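Local coordinates for protein putative fructose-bisphosphate aldolase (Coccidioides immitis, PDB 3PM6) that is a putative class II fructose-bisphosphate aldolase, a zinc-containing enzyme of the TIM-barrel superfamily that forms an assembly of two chains, at residues S125-V137 against E175-W187. Sequence-based numbering, arbitrary orientation.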
loop_
_atom_site.group_PDB
_atom_site.type_symbol
_atom_site.label_atom_id
_atom_site.label_comp_id
_atom_site.label_asym_id
_atom_site.label_seq_id
_atom_site.Cartn_x
_atom_site.Cartn_y
_atom_site.Cartn_z
ATOM N N SER A 125 13.827 -27.569 -16.214
ATOM C CA SER A 125 13.428 -28.828 -16.871
ATOM C C SER A 125 12.315 -29.419 -16.043
ATOM O O SER A 125 12.194 -29.115 -14.824
ATOM C CB SER A 125 14.611 -29.816 -16.955
ATOM O OG SER A 125 15.053 -30.234 -15.670
ATOM N N LYS A 126 11.499 -30.241 -16.692
ATOM C CA LYS A 126 10.379 -30.896 -16.032
ATOM C C LYS A 126 10.752 -31.561 -14.700
ATOM O O LYS A 126 10.079 -31.390 -13.680
ATOM C CB LYS A 126 9.749 -31.929 -16.982
ATOM C CG LYS A 126 8.529 -32.569 -16.402
ATOM C CD LYS A 126 8.084 -33.801 -17.184
ATOM C CE LYS A 126 8.509 -35.098 -16.497
ATOM N NZ LYS A 126 8.345 -34.989 -14.995
ATOM N N GLU A 127 11.817 -32.355 -14.725
ATOM C CA GLU A 127 12.240 -33.147 -13.557
ATOM C C GLU A 127 12.737 -32.237 -12.407
ATOM O O GLU A 127 12.461 -32.474 -11.248
ATOM C CB GLU A 127 13.296 -34.179 -14.003
ATOM C CG GLU A 127 12.803 -35.229 -15.064
ATOM C CD GLU A 127 12.893 -34.792 -16.571
ATOM O OE1 GLU A 127 13.433 -33.703 -16.955
ATOM O OE2 GLU A 127 12.394 -35.584 -17.401
ATOM N N GLU A 128 13.438 -31.167 -12.745
ATOM C CA GLU A 128 13.839 -30.173 -11.759
ATOM C C GLU A 128 12.632 -29.398 -11.197
ATOM O O GLU A 128 12.540 -29.162 -9.985
ATOM C CB GLU A 128 14.878 -29.222 -12.382
ATOM C CG GLU A 128 15.458 -28.175 -11.425
ATOM C CD GLU A 128 16.455 -28.762 -10.426
ATOM O OE1 GLU A 128 16.538 -30.004 -10.240
ATOM O OE2 GLU A 128 17.167 -27.959 -9.820
ATOM N N ASN A 129 11.716 -29.009 -12.073
ATOM C CA ASN A 129 10.448 -28.381 -11.682
ATOM C C ASN A 129 9.751 -29.287 -10.640
ATOM O O ASN A 129 9.367 -28.820 -9.562
ATOM C CB ASN A 129 9.622 -28.164 -12.970
ATOM C CG ASN A 129 8.257 -27.496 -12.756
ATOM O OD1 ASN A 129 7.754 -27.343 -11.627
ATOM N ND2 ASN A 129 7.614 -27.130 -13.899
ATOM N N LEU A 130 9.634 -30.589 -10.919
ATOM C CA LEU A 130 8.984 -31.496 -9.952
ATOM C C LEU A 130 9.730 -31.541 -8.637
ATOM O O LEU A 130 9.099 -31.484 -7.561
ATOM C CB LEU A 130 8.912 -32.923 -10.472
ATOM C CG LEU A 130 7.809 -33.261 -11.430
ATOM C CD1 LEU A 130 8.217 -34.596 -12.021
ATOM C CD2 LEU A 130 6.444 -33.332 -10.705
ATOM N N ARG A 131 11.068 -31.625 -8.736
ATOM C CA ARG A 131 11.945 -31.754 -7.576
ATOM C C ARG A 131 11.836 -30.542 -6.662
ATOM O O ARG A 131 11.588 -30.676 -5.463
ATOM C CB ARG A 131 13.410 -31.948 -8.019
ATOM C CG ARG A 131 14.362 -32.372 -6.885
ATOM C CD ARG A 131 15.854 -32.351 -7.292
ATOM N NE ARG A 131 16.351 -31.009 -7.620
ATOM C CZ ARG A 131 16.688 -30.097 -6.716
ATOM N NH1 ARG A 131 16.583 -30.353 -5.416
ATOM N NH2 ARG A 131 17.137 -28.927 -7.099
ATOM N N LEU A 132 12.074 -29.360 -7.220
ATOM C CA LEU A 132 11.955 -28.145 -6.432
ATOM C C LEU A 132 10.505 -27.942 -5.930
ATOM O O LEU A 132 10.309 -27.558 -4.780
ATOM C CB LEU A 132 12.411 -26.931 -7.237
ATOM C CG LEU A 132 13.884 -26.895 -7.621
ATOM C CD1 LEU A 132 14.079 -25.882 -8.766
ATOM C CD2 LEU A 132 14.775 -26.605 -6.378
ATOM N N THR A 133 9.502 -28.194 -6.788
ATOM C CA THR A 133 8.092 -28.010 -6.362
ATOM C C THR A 133 7.790 -28.890 -5.134
ATOM O O THR A 133 7.257 -28.417 -4.137
ATOM C CB THR A 133 7.064 -28.260 -7.502
ATOM O OG1 THR A 133 7.268 -27.314 -8.558
ATOM C CG2 THR A 133 5.616 -28.118 -6.990
ATOM N N ARG A 134 8.167 -30.165 -5.189
ATOM C CA ARG A 134 7.907 -31.074 -4.038
ATOM C C ARG A 134 8.481 -30.524 -2.722
ATOM O O ARG A 134 7.800 -30.463 -1.708
ATOM C CB ARG A 134 8.465 -32.462 -4.313
ATOM C CG ARG A 134 8.285 -33.463 -3.172
ATOM C CD ARG A 134 8.839 -34.832 -3.590
ATOM N NE ARG A 134 8.092 -35.403 -4.720
ATOM C CZ ARG A 134 6.955 -36.098 -4.609
ATOM N NH1 ARG A 134 6.403 -36.333 -3.409
ATOM N NH2 ARG A 134 6.363 -36.556 -5.704
ATOM N N GLU A 135 9.730 -30.096 -2.750
ATOM C CA GLU A 135 10.350 -29.624 -1.533
ATOM C C GLU A 135 9.859 -28.260 -1.094
ATOM O O GLU A 135 9.782 -28.002 0.106
ATOM C CB GLU A 135 11.883 -29.752 -1.592
ATOM C CG GLU A 135 12.682 -28.607 -2.115
ATOM C CD GLU A 135 14.200 -28.858 -1.919
ATOM O OE1 GLU A 135 14.901 -29.104 -2.925
ATOM O OE2 GLU A 135 14.692 -28.826 -0.759
ATOM N N LEU A 136 9.497 -27.397 -2.048
ATOM C CA LEU A 136 8.967 -26.104 -1.692
ATOM C C LEU A 136 7.535 -26.168 -1.179
ATOM O O LEU A 136 7.137 -25.342 -0.346
ATOM C CB LEU A 136 9.116 -25.083 -2.840
ATOM C CG LEU A 136 10.572 -24.710 -3.115
ATOM C CD1 LEU A 136 10.701 -24.103 -4.515
ATOM C CD2 LEU A 136 11.172 -23.804 -2.046
ATOM N N VAL A 137 6.754 -27.117 -1.693
ATOM C CA VAL A 137 5.420 -27.358 -1.188
ATOM C C VAL A 137 5.502 -27.777 0.290
ATOM O O VAL A 137 4.713 -27.311 1.125
ATOM C CB VAL A 137 4.704 -28.451 -2.011
ATOM C CG1 VAL A 137 3.517 -29.031 -1.238
ATOM C CG2 VAL A 137 4.272 -27.885 -3.383
ATOM N N GLU A 175 -0.528 -36.757 -17.851
ATOM C CA GLU A 175 0.493 -37.513 -17.125
ATOM C C GLU A 175 1.409 -36.581 -16.306
ATOM O O GLU A 175 1.659 -36.853 -15.123
ATOM C CB GLU A 175 1.276 -38.483 -18.034
ATOM N N GLU A 176 1.865 -35.469 -16.893
ATOM C CA GLU A 176 2.702 -34.523 -16.120
ATOM C C GLU A 176 1.851 -33.943 -14.978
ATOM O O GLU A 176 2.344 -33.787 -13.864
ATOM C CB GLU A 176 3.403 -33.442 -16.984
ATOM C CG GLU A 176 4.223 -32.354 -16.171
ATOM C CD GLU A 176 5.096 -31.426 -17.025
ATOM O OE1 GLU A 176 5.061 -31.526 -18.267
ATOM O OE2 GLU A 176 5.846 -30.592 -16.454
ATOM N N SER A 177 0.559 -33.717 -15.233
ATOM C CA SER A 177 -0.373 -33.241 -14.192
ATOM C C SER A 177 -0.437 -34.181 -12.996
ATOM O O SER A 177 -0.282 -33.744 -11.844
ATOM C CB SER A 177 -1.769 -33.047 -14.763
ATOM O OG SER A 177 -1.776 -32.050 -15.763
ATOM N N GLU A 178 -0.666 -35.467 -13.281
ATOM C CA GLU A 178 -0.599 -36.554 -12.287
ATOM C C GLU A 178 0.715 -36.553 -11.521
ATOM O O GLU A 178 0.696 -36.626 -10.298
ATOM C CB GLU A 178 -0.790 -37.927 -12.970
ATOM C CG GLU A 178 -2.255 -38.335 -13.201
ATOM C CD GLU A 178 -2.421 -39.378 -14.310
ATOM O OE1 GLU A 178 -1.455 -40.160 -14.534
ATOM O OE2 GLU A 178 -3.506 -39.407 -14.966
ATOM N N GLU A 179 1.845 -36.470 -12.230
ATOM C CA GLU A 179 3.152 -36.350 -11.555
ATOM C C GLU A 179 3.141 -35.182 -10.559
ATOM O O GLU A 179 3.631 -35.325 -9.443
ATOM C CB GLU A 179 4.359 -36.221 -12.535
ATOM C CG GLU A 179 4.358 -37.226 -13.747
ATOM C CD GLU A 179 5.582 -37.092 -14.720
ATOM O OE1 GLU A 179 5.422 -36.976 -15.987
ATOM O OE2 GLU A 179 6.715 -37.149 -14.191
ATOM N N PHE A 180 2.570 -34.039 -10.942
ATOM C CA PHE A 180 2.574 -32.871 -10.045
ATOM C C PHE A 180 1.623 -33.007 -8.845
ATOM O O PHE A 180 1.933 -32.523 -7.743
ATOM C CB PHE A 180 2.380 -31.560 -10.798
ATOM C CG PHE A 180 3.655 -30.997 -11.332
ATOM C CD1 PHE A 180 4.367 -30.067 -10.598
ATOM C CD2 PHE A 180 4.157 -31.408 -12.565
ATOM C CE1 PHE A 180 5.549 -29.570 -11.075
ATOM C CE2 PHE A 180 5.343 -30.905 -13.047
ATOM C CZ PHE A 180 6.039 -29.984 -12.315
ATOM N N VAL A 181 0.493 -33.681 -9.046
ATOM C CA VAL A 181 -0.451 -33.960 -7.937
ATOM C C VAL A 181 0.243 -34.700 -6.758
ATOM O O VAL A 181 -0.060 -34.445 -5.594
ATOM C CB VAL A 181 -1.692 -34.766 -8.443
ATOM C CG1 VAL A 181 -2.435 -35.463 -7.299
ATOM C CG2 VAL A 181 -2.659 -33.872 -9.215
ATOM N N ALA A 182 1.158 -35.619 -7.073
ATOM C CA ALA A 182 1.928 -36.360 -6.042
ATOM C C ALA A 182 2.871 -35.467 -5.230
ATOM O O ALA A 182 3.345 -35.878 -4.167
ATOM C CB ALA A 182 2.712 -37.537 -6.667
ATOM N N THR A 183 3.167 -34.255 -5.720
ATOM C CA THR A 183 4.008 -33.336 -4.942
ATOM C C THR A 183 3.245 -32.749 -3.785
ATOM O O THR A 183 3.853 -32.136 -2.931
ATOM C CB THR A 183 4.554 -32.146 -5.763
ATOM O OG1 THR A 183 3.456 -31.393 -6.293
ATOM C CG2 THR A 183 5.444 -32.615 -6.895
ATOM N N GLY A 184 1.920 -32.924 -3.755
ATOM C CA GLY A 184 1.080 -32.313 -2.706
ATOM C C GLY A 184 0.613 -30.870 -2.940
ATOM O O GLY A 184 0.069 -30.218 -2.030
ATOM N N ILE A 185 0.819 -30.353 -4.150
ATOM C CA ILE A 185 0.263 -29.022 -4.513
ATOM C C ILE A 185 -1.234 -29.030 -4.350
ATOM O O ILE A 185 -1.823 -30.078 -4.384
ATOM C CB ILE A 185 0.493 -28.689 -5.979
ATOM C CG1 ILE A 185 -0.188 -29.760 -6.813
ATOM C CG2 ILE A 185 1.951 -28.528 -6.247
ATOM C CD1 ILE A 185 0.244 -29.809 -8.217
ATOM N N ASN A 186 -1.859 -27.866 -4.189
ATOM C CA ASN A 186 -3.315 -27.803 -4.114
ATOM C C ASN A 186 -3.934 -27.454 -5.453
ATOM O O ASN A 186 -4.983 -27.993 -5.800
ATOM C CB ASN A 186 -3.746 -26.786 -3.081
ATOM C CG ASN A 186 -3.166 -27.086 -1.704
ATOM O OD1 ASN A 186 -2.221 -26.410 -1.241
ATOM N ND2 ASN A 186 -3.704 -28.127 -1.051
ATOM N N TRP A 187 -3.285 -26.551 -6.198
ATOM C CA TRP A 187 -3.792 -26.068 -7.493
ATOM C C TRP A 187 -2.758 -26.227 -8.604
ATOM O O TRP A 187 -1.574 -26.216 -8.338
ATOM C CB TRP A 187 -4.190 -24.594 -7.384
ATOM C CG TRP A 187 -4.984 -24.261 -6.143
ATOM C CD1 TRP A 187 -5.925 -25.039 -5.531
ATOM C CD2 TRP A 187 -4.945 -23.031 -5.403
ATOM N NE1 TRP A 187 -6.442 -24.387 -4.422
ATOM C CE2 TRP A 187 -5.848 -23.158 -4.323
ATOM C CE3 TRP A 187 -4.219 -21.849 -5.536
ATOM C CZ2 TRP A 187 -6.062 -22.140 -3.414
ATOM C CZ3 TRP A 187 -4.423 -20.835 -4.616
ATOM C CH2 TRP A 187 -5.337 -20.989 -3.569
HETATM O O HOH W 1 5.643 -31.940 -0.774
#
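Lys-126 runs along Glu-176 and ends on Glu-179. Its CB lies 4.2 Å from Glu-176 OE2, and CG, anti to the backbone N, comes closer to that carboxylate. CD rests against Glu-176 CD as the two chains lie alongside one another, pointing opposite ways. A bend at chi3 then brings CE to both carboxylate oxygens of Glu-179, and a second at chi4 carries NZ into a salt bridge with Glu-179 OE2 at 2.8 Å, approaching from above the carboxylate plane, 48° out of it. Glu-176 OE2 stays 5.3 Å from Lys-126 NZ, too far for contact, but its charge would probably still favour the ammonium.

One turn on, Leu-130 sets CD2 over the centre of the Phe-180 ring, 3.5 Å from the centroid and 9° off the normal, a CH-pi contact. Around the ring's rim, Asn-129 OD1 approaches CE1 of Phe-180 to 3.2 Å, its amide steeply inclined to the ring, while Asn-129 ND2 is bonded to Glu-150 O. The axes of helix segments 126-137 and 175-181 approach to 10.6 Å and run in the same general direction, 27° apart, as expected for neighbouring outer helices of a TIM barrel, here those following the fourth and fifth of eight parallel strands. Inward, Thr-133, Val-137 and Ile-185 pack on strand 146-149; Ile-185 CG2 meets Val-137 CG2 and Thr-133 CG2.

The backbones converge at the type I turn from Val-181 to Gly-184, where the CA atoms of Arg-134 and Thr-183 are 4.6 Å apart. Thr-183 turns CG2 toward Arg-134 CB, and Thr-183 CA lies over one face of the Arg-134 guanidinium, displaced toward its rim. Arg-134 NH1 gives Ala-182 O only a weak, strongly bent hydrogen bond. A water donates to both Arg-134 O and Thr-183 O.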